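Local atomic coordinates of coenzyme A transferase (Yersinia pestis, PDB entry 3QLI), a protein that probably transfers coenzyme A between acyl-CoA thioesters and free carboxylates such as acetate, and is regarded as a potential virulence factor of the plague bacterium. Residues A57-A62 with Y88-R93; F75-I80 with A103-L108; N127-P132 with Q363-R368; T414-V419 with D440-L445. All blocks are in the same frame, centred on the assembly; numbering follows the deposited sequence.

Overall arrangement
The four contacts are strung across a two-lobed chain. Contacts 1 and 2 belong to the N-terminal Rossmann-like lobe, their centres about 15 Å apart, and they touch where Y88 CA meets L108 CD2 at 4.0 Å. Contact 2 also touches contact 3, with F75 CE2 lying 3.8 Å from A131 CB. Contact 3 joins the two lobes. E76, A103 and R106 of contact 2 belong to one known CoA site, which includes E264, and Q363 of contact 3 to a second; neither holds CoA in this chain. D365 is about 5 Å, side chain to side chain, from E264. Contact 4 is in the C-terminal lobe, its centre about 48 Å from that of contact 1.

Contact 1: residues A57-A62 with Y88-R93; sequences ALADRA and YELNNR
Most of the apolar contact is made by the two methyl branches of L90, each set against a different alanine of the helix. CD1 of L90 reaches CB of A59 at 3.7 Å, and CD2 of L90 lies 4.2 Å from CB of A62. Because A59 and A62 are three residues apart, they present their methyls on the same flank of the helix, and the isobutyl fork spans both. The leucine CG stands beside its backbone N (chi1 -53°), which carries the fork to that flank.

The helix is part of 52-63, which links strands 41-44 and 70-74 in a beta-alpha-beta crossover of the Rossmann-like parallel sheet; residues 88-93 lead into strand 94-98, an edge strand of that sheet within this chain.

R93 supplies the rest. Its CB is 4.2 Å from CB of A62, and its extended chain then runs past the carbonyl of the same alanine, with CD 3.3 Å from A62 O. No hydrogen bond crosses between the segments, NE of R93 remaining 3.8 Å from A62 O. The arginine's polar end is anchored instead through NH1 to I67 O. Within the turn, R93 N donates to L90 O at 2.9 Å, tying the two contact-making residues together.

Contact 2: residues F75-I80 with A103-L108; sequences FETAKI and AVERAL
T77 has a chi1 of -30°, well away from a staggered minimum, and E105 bends at chi2 (78°); together these rotations bring the threonine hydroxyl and the glutamate carboxylate to one another from opposite directions. OG1 of T77 donates to OE2 of E105 at 2.5 Å, a short bond that uses the syn lone pair of OE2, on the side of OE1. The methyl branch of T77, anti to the backbone N, packs on the neighbouring residue of the helix: CG2 lies 4.2 Å from CB of V104.

The buried carboxylate is held at both oxygens. OE2 also shares a hydrogen bond with Y74 OH, while OE1 accepts from the backbone N of T102, just ahead of the helix. A glutamate at the third helical position bonded in this way matches one half of a capping box, so the group that fixes T77 also ties down the start of the helix. E76, next to T77, and A103 and R106 of the helix belong to a CoA site seen for this protein.

T77 thus joins the loop leaving strand 70-74, just ahead of helix 79-83, to the first turn of helix 103-114, which follows the neighbouring strand 94-98.

Contact 3: residues N127-P132 with Q363-R368; sequences NFHQAP and QLDFVR
Water 1 is gripped from both segments: it accepts from the backbone N of H129 at 2.8 Å, donates to OD2 of D365 at 2.6 Å, and is hydrogen-bonded to ND1 of H129 at 3.0 Å, in a direction not decided. Beside this bridge runs a direct bond, from H129 ND1 to D365 OD1, also 3.0 Å. It is weak: its N-H...O angle is only 129°, and the ring and carboxylate planes stand 71° apart, with OD1 approaching obliquely. With ND1 protonated, water and OD1 would have to share its one N-H, which fits the poor angle. The imidazole is turned to its acceptor by a chi1 of 73°, which puts CG between the backbone N and the carbonyl carbon. One ring face is backed by N127, whose CB sits 3.4 Å above the plane, toward the rim.

The pair joins the two lobes of the CoA transferase, H129 from the turn ahead of helix 131-139 and D365 from the first turn of helix 363-372. The second subunit adjoins this site: N127 ND2 bonds to its D408, and Q130 OE1 to its K422.

D365 is buried; OD2 is held by N321 ND2 and the water, OD1 by the weak imidazole bond. These bonds fix the carboxylate's orientation about 5 Å, side chain to side chain, from E264, the residue found covalently linked to CoA in a structure of this protein, though no CoA is bound to this chain.

Contact 4: residues T414-V419 with D440-L445; sequences TEFGAV and DFRDEL
The phenyl ring of F416 is approached on both faces: NH2 of R442 lies 3.9 Å above one, and CG of E415 is 3.8 Å above the other, each displaced toward the rim. F416 belongs to the turn of a beta-hairpin, a type I turn from T414 to G417 that joins strand 411-414 to strand 417-420 at the edge of the C-terminal mixed sheet.

The guanidinium comes edge-on. Its plane is turned 81° from that of the ring, and F416 CG sits at its edge, in plane with it. CZ of R442 is 5.5 Å from the ring centroid, a long cation-pi geometry that can give at most a weak attraction. An extended chain from CG to NE carries the group from helix 439-451 across to the hairpin, but polar bonds hold it in place: NE bonds to A437 O, and NH1 forms a salt bridge with E435. The phenyl therefore meets a group already fixed by the residues leading into its own helix.

The turn is closed by T414 N to G417 O at 3.1 Å and by G417 N to T414 O at 3.2 Å. An ST turn adds to it: the backbone N of F416 donates to T414 OG1 (3.1 Å, 159°), and that same hydroxyl oxygen is also hydrogen-bonded to L436 O.

Contact 1: residues A57-A62 with Y88-R93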
# COMPACT_ATOMS: atom_id res chain seq x y z
N ALA A 57 30.50 -12.31 -21.03
CA ALA A 57 31.88 -12.10 -20.60
C ALA A 57 32.02 -12.19 -19.06
O ALA A 57 33.00 -12.73 -18.54
CB ALA A 57 32.40 -10.75 -21.11
N LEU A 58 31.03 -11.68 -18.34
CA LEU A 58 31.06 -11.79 -16.89
C LEU A 58 30.92 -13.25 -16.46
O LEU A 58 31.64 -13.70 -15.57
CB LEU A 58 29.95 -10.93 -16.27
CG LEU A 58 29.86 -10.87 -14.75
CD1 LEU A 58 31.24 -10.53 -14.11
CD2 LEU A 58 28.78 -9.85 -14.33
N ALA A 59 30.00 -13.99 -17.08
CA ALA A 59 29.82 -15.40 -16.76
C ALA A 59 31.11 -16.19 -17.03
O ALA A 59 31.52 -17.04 -16.23
CB ALA A 59 28.66 -16.00 -17.57
N ASP A 60 31.74 -15.91 -18.16
CA ASP A 60 33.02 -16.54 -18.48
C ASP A 60 34.07 -16.26 -17.40
O ASP A 60 34.88 -17.13 -17.05
CB ASP A 60 33.51 -16.08 -19.86
CG ASP A 60 32.63 -16.56 -21.01
OD1 ASP A 60 31.68 -17.35 -20.76
OD2 ASP A 60 32.88 -16.16 -22.17
N ARG A 61 34.04 -15.04 -16.86
CA ARG A 61 34.98 -14.67 -15.82
C ARG A 61 34.78 -15.54 -14.56
O ARG A 61 35.75 -15.96 -13.92
CB ARG A 61 34.84 -13.18 -15.49
CG ARG A 61 36.12 -12.56 -15.03
CD ARG A 61 36.00 -11.11 -14.60
NE ARG A 61 36.91 -10.89 -13.49
CZ ARG A 61 36.88 -9.86 -12.66
NH1 ARG A 61 35.99 -8.88 -12.82
NH2 ARG A 61 37.76 -9.80 -11.67
N ALA A 62 33.52 -15.80 -14.22
CA ALA A 62 33.19 -16.69 -13.12
C ALA A 62 33.62 -18.12 -13.45
O ALA A 62 34.17 -18.83 -12.61
CB ALA A 62 31.69 -16.62 -12.83
N TYR A 88 23.02 -22.08 -13.05
CA TYR A 88 23.12 -22.73 -11.74
C TYR A 88 24.56 -23.00 -11.34
O TYR A 88 24.95 -22.79 -10.19
CB TYR A 88 22.31 -24.03 -11.75
CG TYR A 88 22.14 -24.68 -10.39
CD1 TYR A 88 21.06 -24.35 -9.57
CD2 TYR A 88 23.05 -25.63 -9.93
CE1 TYR A 88 20.90 -24.94 -8.33
CE2 TYR A 88 22.90 -26.22 -8.69
CZ TYR A 88 21.82 -25.88 -7.89
OH TYR A 88 21.66 -26.46 -6.66
N GLU A 89 25.37 -23.43 -12.30
CA GLU A 89 26.74 -23.85 -12.00
C GLU A 89 27.61 -22.70 -11.53
O GLU A 89 28.68 -22.91 -10.95
CB GLU A 89 27.39 -24.49 -13.23
CG GLU A 89 26.47 -25.46 -13.96
CD GLU A 89 25.65 -24.76 -15.03
OE1 GLU A 89 26.26 -24.22 -15.99
OE2 GLU A 89 24.41 -24.75 -14.92
N LEU A 90 27.17 -21.47 -11.77
CA LEU A 90 27.93 -20.29 -11.36
C LEU A 90 27.40 -19.67 -10.08
O LEU A 90 27.90 -18.64 -9.62
CB LEU A 90 27.94 -19.24 -12.48
CG LEU A 90 28.37 -19.68 -13.88
CD1 LEU A 90 28.23 -18.54 -14.87
CD2 LEU A 90 29.79 -20.21 -13.87
N ASN A 91 26.37 -20.29 -9.51
CA ASN A 91 25.73 -19.79 -8.30
C ASN A 91 26.66 -19.55 -7.11
O ASN A 91 26.35 -18.76 -6.22
CB ASN A 91 24.58 -20.71 -7.89
CG ASN A 91 23.58 -20.02 -6.99
OD1 ASN A 91 23.70 -20.05 -5.77
ND2 ASN A 91 22.58 -19.39 -7.60
N ASN A 92 27.80 -20.24 -7.09
CA ASN A 92 28.75 -20.10 -5.99
C ASN A 92 29.66 -18.88 -6.14
O ASN A 92 30.43 -18.56 -5.23
CB ASN A 92 29.60 -21.36 -5.86
CG ASN A 92 30.49 -21.60 -7.07
OD1 ASN A 92 30.06 -21.44 -8.21
ND2 ASN A 92 31.73 -21.98 -6.82
N ARG A 93 29.57 -18.21 -7.28
CA ARG A 93 30.41 -17.05 -7.55
C ARG A 93 29.61 -15.80 -7.89
O ARG A 93 29.99 -14.70 -7.51
CB ARG A 93 31.38 -17.36 -8.69
CG ARG A 93 32.49 -18.34 -8.28
CD ARG A 93 33.46 -18.64 -9.40
NE ARG A 93 34.53 -19.50 -8.91
CZ ARG A 93 35.61 -19.06 -8.26
NH1 ARG A 93 35.77 -17.76 -8.03
NH2 ARG A 93 36.53 -19.93 -7.84

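Contact 2: residues F75-I80 with A103-L108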
# COMPACT_ATOMS: atom_id res chain seq x y z
N PHE A 75 15.76 -6.85 -11.68
CA PHE A 75 14.33 -7.08 -11.87
C PHE A 75 14.06 -7.57 -13.30
O PHE A 75 14.84 -7.30 -14.21
CB PHE A 75 13.55 -5.77 -11.74
CG PHE A 75 13.39 -5.27 -10.33
CD1 PHE A 75 12.25 -5.56 -9.61
CD2 PHE A 75 14.35 -4.46 -9.76
CE1 PHE A 75 12.08 -5.08 -8.33
CE2 PHE A 75 14.20 -3.98 -8.47
CZ PHE A 75 13.06 -4.29 -7.76
N GLU A 76 12.94 -8.27 -13.50
CA GLU A 76 12.54 -8.73 -14.84
C GLU A 76 13.56 -9.52 -15.67
O GLU A 76 14.00 -9.06 -16.72
CB GLU A 76 11.98 -7.56 -15.66
CG GLU A 76 10.94 -7.98 -16.68
CD GLU A 76 9.77 -8.73 -16.07
OE1 GLU A 76 9.42 -8.45 -14.91
OE2 GLU A 76 9.20 -9.60 -16.76
N THR A 77 13.93 -10.70 -15.19
CA THR A 77 14.90 -11.56 -15.86
C THR A 77 14.50 -12.03 -17.25
O THR A 77 13.32 -12.26 -17.54
CB THR A 77 15.18 -12.82 -15.02
OG1 THR A 77 15.02 -12.52 -13.63
CG2 THR A 77 16.59 -13.33 -15.27
N ALA A 78 15.50 -12.17 -18.12
CA ALA A 78 15.32 -12.62 -19.49
C ALA A 78 16.28 -13.78 -19.76
O ALA A 78 17.26 -13.95 -19.04
CB ALA A 78 15.56 -11.49 -20.47
N LYS A 79 16.04 -14.50 -20.85
CA LYS A 79 16.84 -15.66 -21.18
C LYS A 79 18.31 -15.29 -21.28
O LYS A 79 19.18 -16.11 -20.99
CB LYS A 79 16.37 -16.28 -22.51
CG LYS A 79 17.09 -17.56 -22.89
CD LYS A 79 16.40 -18.26 -24.04
CE LYS A 79 17.21 -19.45 -24.53
NZ LYS A 79 17.61 -20.34 -23.41
N ILE A 80 18.60 -14.06 -21.67
CA ILE A 80 19.99 -13.65 -21.78
C ILE A 80 20.66 -13.81 -20.41
O ILE A 80 21.76 -14.35 -20.33
CB ILE A 80 20.09 -12.17 -22.18
CG1 ILE A 80 19.44 -11.94 -23.55
CG2 ILE A 80 21.53 -11.71 -22.17
CD1 ILE A 80 18.94 -10.53 -23.75
N ALA A 103 10.18 -17.04 -13.97
CA ALA A 103 10.38 -18.43 -14.38
C ALA A 103 11.84 -18.87 -14.20
O ALA A 103 12.11 -19.98 -13.73
CB ALA A 103 9.94 -18.63 -15.84
N VAL A 104 12.77 -18.00 -14.56
CA VAL A 104 14.20 -18.33 -14.43
C VAL A 104 14.59 -18.65 -12.97
O VAL A 104 15.27 -19.63 -12.71
CB VAL A 104 15.09 -17.20 -14.98
CG1 VAL A 104 16.56 -17.48 -14.69
CG2 VAL A 104 14.85 -17.02 -16.48
N GLU A 105 14.16 -17.81 -12.03
CA GLU A 105 14.48 -18.02 -10.62
C GLU A 105 13.70 -19.20 -10.03
O GLU A 105 14.20 -19.91 -9.17
CB GLU A 105 14.20 -16.75 -9.80
CG GLU A 105 15.15 -15.61 -10.08
CD GLU A 105 14.83 -14.87 -11.37
OE1 GLU A 105 13.68 -14.93 -11.84
OE2 GLU A 105 15.75 -14.22 -11.91
N ARG A 106 12.45 -19.37 -10.45
CA ARG A 106 11.69 -20.54 -10.02
C ARG A 106 12.45 -21.83 -10.35
O ARG A 106 12.56 -22.72 -9.50
CB ARG A 106 10.29 -20.55 -10.64
CG ARG A 106 9.36 -19.51 -10.03
CD ARG A 106 7.89 -19.81 -10.34
NE ARG A 106 7.59 -19.70 -11.77
CZ ARG A 106 7.22 -18.58 -12.38
NH1 ARG A 106 7.09 -17.44 -11.71
NH2 ARG A 106 6.96 -18.60 -13.68
N ALA A 107 12.97 -21.93 -11.56
CA ALA A 107 13.77 -23.10 -11.96
C ALA A 107 15.02 -23.28 -11.07
O ALA A 107 15.33 -24.39 -10.64
CB ALA A 107 14.17 -23.01 -13.43
N LEU A 108 15.73 -22.20 -10.81
CA LEU A 108 16.89 -22.26 -9.93
C LEU A 108 16.50 -22.69 -8.52
O LEU A 108 17.18 -23.52 -7.91
CB LEU A 108 17.58 -20.90 -9.86
CG LEU A 108 18.26 -20.36 -11.12
CD1 LEU A 108 18.69 -18.92 -10.90
CD2 LEU A 108 19.45 -21.24 -11.48

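Contact 3: residues N127-P132 with Q363-R368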
# COMPACT_ATOMS: atom_id res chain seq x y z
N ASN A 127 9.53 -2.69 -2.93
CA ASN A 127 8.59 -2.16 -3.91
C ASN A 127 9.32 -1.72 -5.18
O ASN A 127 10.29 -0.95 -5.12
CB ASN A 127 7.82 -0.98 -3.35
CG ASN A 127 6.94 -1.37 -2.20
OD1 ASN A 127 5.92 -2.02 -2.39
ND2 ASN A 127 7.32 -0.98 -1.00
N PHE A 128 8.86 -2.19 -6.33
CA PHE A 128 9.47 -1.79 -7.59
C PHE A 128 9.51 -0.26 -7.69
O PHE A 128 10.49 0.31 -8.17
CB PHE A 128 8.71 -2.43 -8.76
CG PHE A 128 9.25 -2.09 -10.14
CD1 PHE A 128 10.61 -2.19 -10.41
CD2 PHE A 128 8.38 -1.72 -11.17
CE1 PHE A 128 11.11 -1.89 -11.68
CE2 PHE A 128 8.86 -1.43 -12.45
CZ PHE A 128 10.23 -1.51 -12.71
N HIS A 129 8.48 0.42 -7.19
CA HIS A 129 8.42 1.88 -7.29
C HIS A 129 9.52 2.59 -6.50
O HIS A 129 9.81 3.77 -6.75
CB HIS A 129 7.03 2.46 -6.93
CG HIS A 129 6.71 2.42 -5.46
ND1 HIS A 129 5.81 1.52 -4.92
CD2 HIS A 129 7.13 3.19 -4.43
CE1 HIS A 129 5.71 1.72 -3.62
NE2 HIS A 129 6.50 2.73 -3.30
N GLN A 130 10.13 1.87 -5.56
CA GLN A 130 11.22 2.43 -4.74
C GLN A 130 12.60 1.94 -5.18
O GLN A 130 13.60 2.24 -4.53
CB GLN A 130 11.00 2.09 -3.25
CG GLN A 130 9.74 2.71 -2.69
CD GLN A 130 9.31 2.11 -1.36
OE1 GLN A 130 9.81 1.07 -0.92
NE2 GLN A 130 8.38 2.78 -0.71
N ALA A 131 12.64 1.20 -6.28
CA ALA A 131 13.90 0.61 -6.75
C ALA A 131 15.04 1.60 -6.98
O ALA A 131 16.18 1.31 -6.65
CB ALA A 131 13.68 -0.25 -8.01
N PRO A 132 14.74 2.78 -7.55
CA PRO A 132 15.86 3.70 -7.80
C PRO A 132 16.56 4.07 -6.49
O PRO A 132 17.78 3.98 -6.39
CB PRO A 132 15.18 4.93 -8.44
CG PRO A 132 13.92 4.35 -9.09
CD PRO A 132 13.47 3.30 -8.08
N GLN A 363 1.75 -3.93 -9.61
CA GLN A 363 0.30 -4.10 -9.68
C GLN A 363 -0.41 -3.21 -8.66
O GLN A 363 -1.29 -2.43 -9.02
CB GLN A 363 -0.13 -5.56 -9.49
CG GLN A 363 -1.65 -5.72 -9.24
CD GLN A 363 -2.16 -7.16 -9.41
OE1 GLN A 363 -2.88 -7.67 -8.56
NE2 GLN A 363 -1.78 -7.80 -10.51
N LEU A 364 -0.02 -3.31 -7.39
CA LEU A 364 -0.73 -2.59 -6.35
C LEU A 364 -0.61 -1.07 -6.50
O LEU A 364 -1.52 -0.34 -6.12
CB LEU A 364 -0.29 -3.04 -4.96
CG LEU A 364 -1.07 -2.47 -3.77
CD1 LEU A 364 -2.59 -2.75 -3.89
CD2 LEU A 364 -0.53 -3.05 -2.49
N ASP A 365 0.52 -0.59 -7.02
CA ASP A 365 0.67 0.85 -7.28
C ASP A 365 -0.48 1.36 -8.15
O ASP A 365 -1.03 2.42 -7.91
CB ASP A 365 1.98 1.14 -8.01
CG ASP A 365 3.20 0.69 -7.23
OD1 ASP A 365 3.15 0.72 -5.98
OD2 ASP A 365 4.19 0.30 -7.87
N PHE A 366 -0.81 0.58 -9.17
CA PHE A 366 -1.84 1.00 -10.12
C PHE A 366 -3.25 0.71 -9.61
O PHE A 366 -4.19 1.43 -9.94
CB PHE A 366 -1.57 0.40 -11.50
CG PHE A 366 -0.62 1.25 -12.32
CD1 PHE A 366 -1.12 2.31 -13.07
CD2 PHE A 366 0.75 1.04 -12.28
CE1 PHE A 366 -0.26 3.13 -13.78
CE2 PHE A 366 1.62 1.86 -13.00
CZ PHE A 366 1.11 2.90 -13.76
N VAL A 367 -3.40 -0.34 -8.80
CA VAL A 367 -4.68 -0.57 -8.12
C VAL A 367 -5.02 0.66 -7.27
O VAL A 367 -6.14 1.18 -7.31
CB VAL A 367 -4.61 -1.85 -7.23
CG1 VAL A 367 -5.83 -1.95 -6.30
CG2 VAL A 367 -4.49 -3.11 -8.09
N ARG A 368 -4.04 1.13 -6.51
CA ARG A 368 -4.22 2.31 -5.66
C ARG A 368 -4.40 3.59 -6.47
O ARG A 368 -5.27 4.41 -6.19
CB ARG A 368 -3.01 2.48 -4.74
CG ARG A 368 -2.84 1.38 -3.70
CD ARG A 368 -1.42 1.48 -3.08
NE ARG A 368 -1.28 0.78 -1.80
CZ ARG A 368 -0.10 0.45 -1.26
NH1 ARG A 368 1.03 0.73 -1.90
NH2 ARG A 368 -0.05 -0.17 -0.07
O HOH W 1 6.06 -0.93 -6.61

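Contact 4: residues T414-V419 with D440-L445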
# COMPACT_ATOMS: atom_id res chain seq x y z
N THR A 414 -14.08 -11.87 -14.30
CA THR A 414 -13.84 -13.18 -14.90
C THR A 414 -14.71 -13.24 -16.16
O THR A 414 -15.37 -12.27 -16.50
CB THR A 414 -14.21 -14.36 -13.96
OG1 THR A 414 -15.64 -14.44 -13.84
CG2 THR A 414 -13.58 -14.22 -12.56
N GLU A 415 -14.72 -14.38 -16.84
CA GLU A 415 -15.57 -14.53 -18.02
C GLU A 415 -17.06 -14.44 -17.68
O GLU A 415 -17.91 -14.27 -18.56
CB GLU A 415 -15.23 -15.82 -18.79
CG GLU A 415 -15.65 -17.13 -18.11
CD GLU A 415 -14.58 -17.73 -17.21
OE1 GLU A 415 -13.72 -16.98 -16.69
OE2 GLU A 415 -14.59 -18.96 -17.02
N PHE A 416 -17.39 -14.50 -16.39
CA PHE A 416 -18.80 -14.40 -15.96
C PHE A 416 -19.27 -13.01 -15.48
O PHE A 416 -20.41 -12.84 -15.07
CB PHE A 416 -19.12 -15.47 -14.91
CG PHE A 416 -18.90 -16.87 -15.42
CD1 PHE A 416 -19.70 -17.38 -16.43
CD2 PHE A 416 -17.86 -17.64 -14.94
CE1 PHE A 416 -19.50 -18.67 -16.91
CE2 PHE A 416 -17.65 -18.92 -15.41
CZ PHE A 416 -18.46 -19.44 -16.40
N GLY A 417 -18.40 -12.01 -15.56
CA GLY A 417 -18.85 -10.66 -15.28
C GLY A 417 -17.87 -9.89 -14.42
O GLY A 417 -16.71 -10.26 -14.36
N ALA A 418 -18.35 -8.84 -13.76
CA ALA A 418 -17.49 -7.93 -13.01
C ALA A 418 -18.13 -7.57 -11.67
O ALA A 418 -19.35 -7.51 -11.55
CB ALA A 418 -17.25 -6.66 -13.82
N VAL A 419 -17.30 -7.32 -10.66
CA VAL A 419 -17.82 -6.89 -9.37
C VAL A 419 -16.94 -5.77 -8.83
O VAL A 419 -15.72 -5.90 -8.84
CB VAL A 419 -17.85 -8.04 -8.35
CG1 VAL A 419 -18.29 -7.54 -6.96
CG2 VAL A 419 -18.77 -9.16 -8.83
N ASP A 440 -19.57 -24.84 -11.87
CA ASP A 440 -19.18 -26.10 -11.23
C ASP A 440 -18.68 -25.95 -9.79
O ASP A 440 -18.69 -26.91 -9.02
CB ASP A 440 -18.11 -26.82 -12.06
CG ASP A 440 -18.62 -27.30 -13.40
OD1 ASP A 440 -19.85 -27.25 -13.63
OD2 ASP A 440 -17.78 -27.72 -14.23
N PHE A 441 -18.23 -24.75 -9.42
CA PHE A 441 -17.60 -24.54 -8.12
C PHE A 441 -18.40 -23.66 -7.16
O PHE A 441 -18.00 -23.48 -6.01
CB PHE A 441 -16.20 -23.95 -8.27
CG PHE A 441 -15.25 -24.83 -9.02
CD1 PHE A 441 -14.67 -25.94 -8.40
CD2 PHE A 441 -14.91 -24.56 -10.34
CE1 PHE A 441 -13.78 -26.76 -9.08
CE2 PHE A 441 -14.02 -25.37 -11.03
CZ PHE A 441 -13.46 -26.48 -10.40
N ARG A 442 -19.53 -23.13 -7.60
CA ARG A 442 -20.25 -22.17 -6.77
C ARG A 442 -20.80 -22.75 -5.47
O ARG A 442 -20.77 -22.09 -4.43
CB ARG A 442 -21.33 -21.45 -7.57
CG ARG A 442 -20.73 -20.57 -8.67
CD ARG A 442 -21.76 -19.64 -9.31
NE ARG A 442 -21.23 -19.11 -10.58
CZ ARG A 442 -21.96 -18.48 -11.49
NH1 ARG A 442 -23.26 -18.28 -11.29
NH2 ARG A 442 -21.38 -18.08 -12.62
N ASP A 443 -21.31 -23.98 -5.53
CA ASP A 443 -21.86 -24.61 -4.32
C ASP A 443 -20.76 -24.85 -3.29
O ASP A 443 -20.95 -24.61 -2.09
CB ASP A 443 -22.55 -25.93 -4.66
CG ASP A 443 -23.86 -25.74 -5.40
OD1 ASP A 443 -24.29 -24.58 -5.56
OD2 ASP A 443 -24.46 -26.76 -5.80
N GLU A 444 -19.62 -25.33 -3.75
CA GLU A 444 -18.50 -25.61 -2.86
C GLU A 444 -17.99 -24.31 -2.23
O GLU A 444 -17.67 -24.26 -1.05
CB GLU A 444 -17.37 -26.30 -3.61
CG GLU A 444 -16.24 -26.76 -2.71
CD GLU A 444 -15.28 -27.72 -3.39
OE1 GLU A 444 -14.60 -28.49 -2.67
OE2 GLU A 444 -15.20 -27.70 -4.64
N LEU A 445 -17.91 -23.26 -3.03
CA LEU A 445 -17.44 -21.97 -2.52
C LEU A 445 -18.42 -21.39 -1.51
O LEU A 445 -18.00 -20.77 -0.53
CB LEU A 445 -17.22 -20.99 -3.66
CG LEU A 445 -16.03 -21.28 -4.57
CD1 LEU A 445 -16.12 -20.42 -5.84
CD2 LEU A 445 -14.72 -21.04 -3.81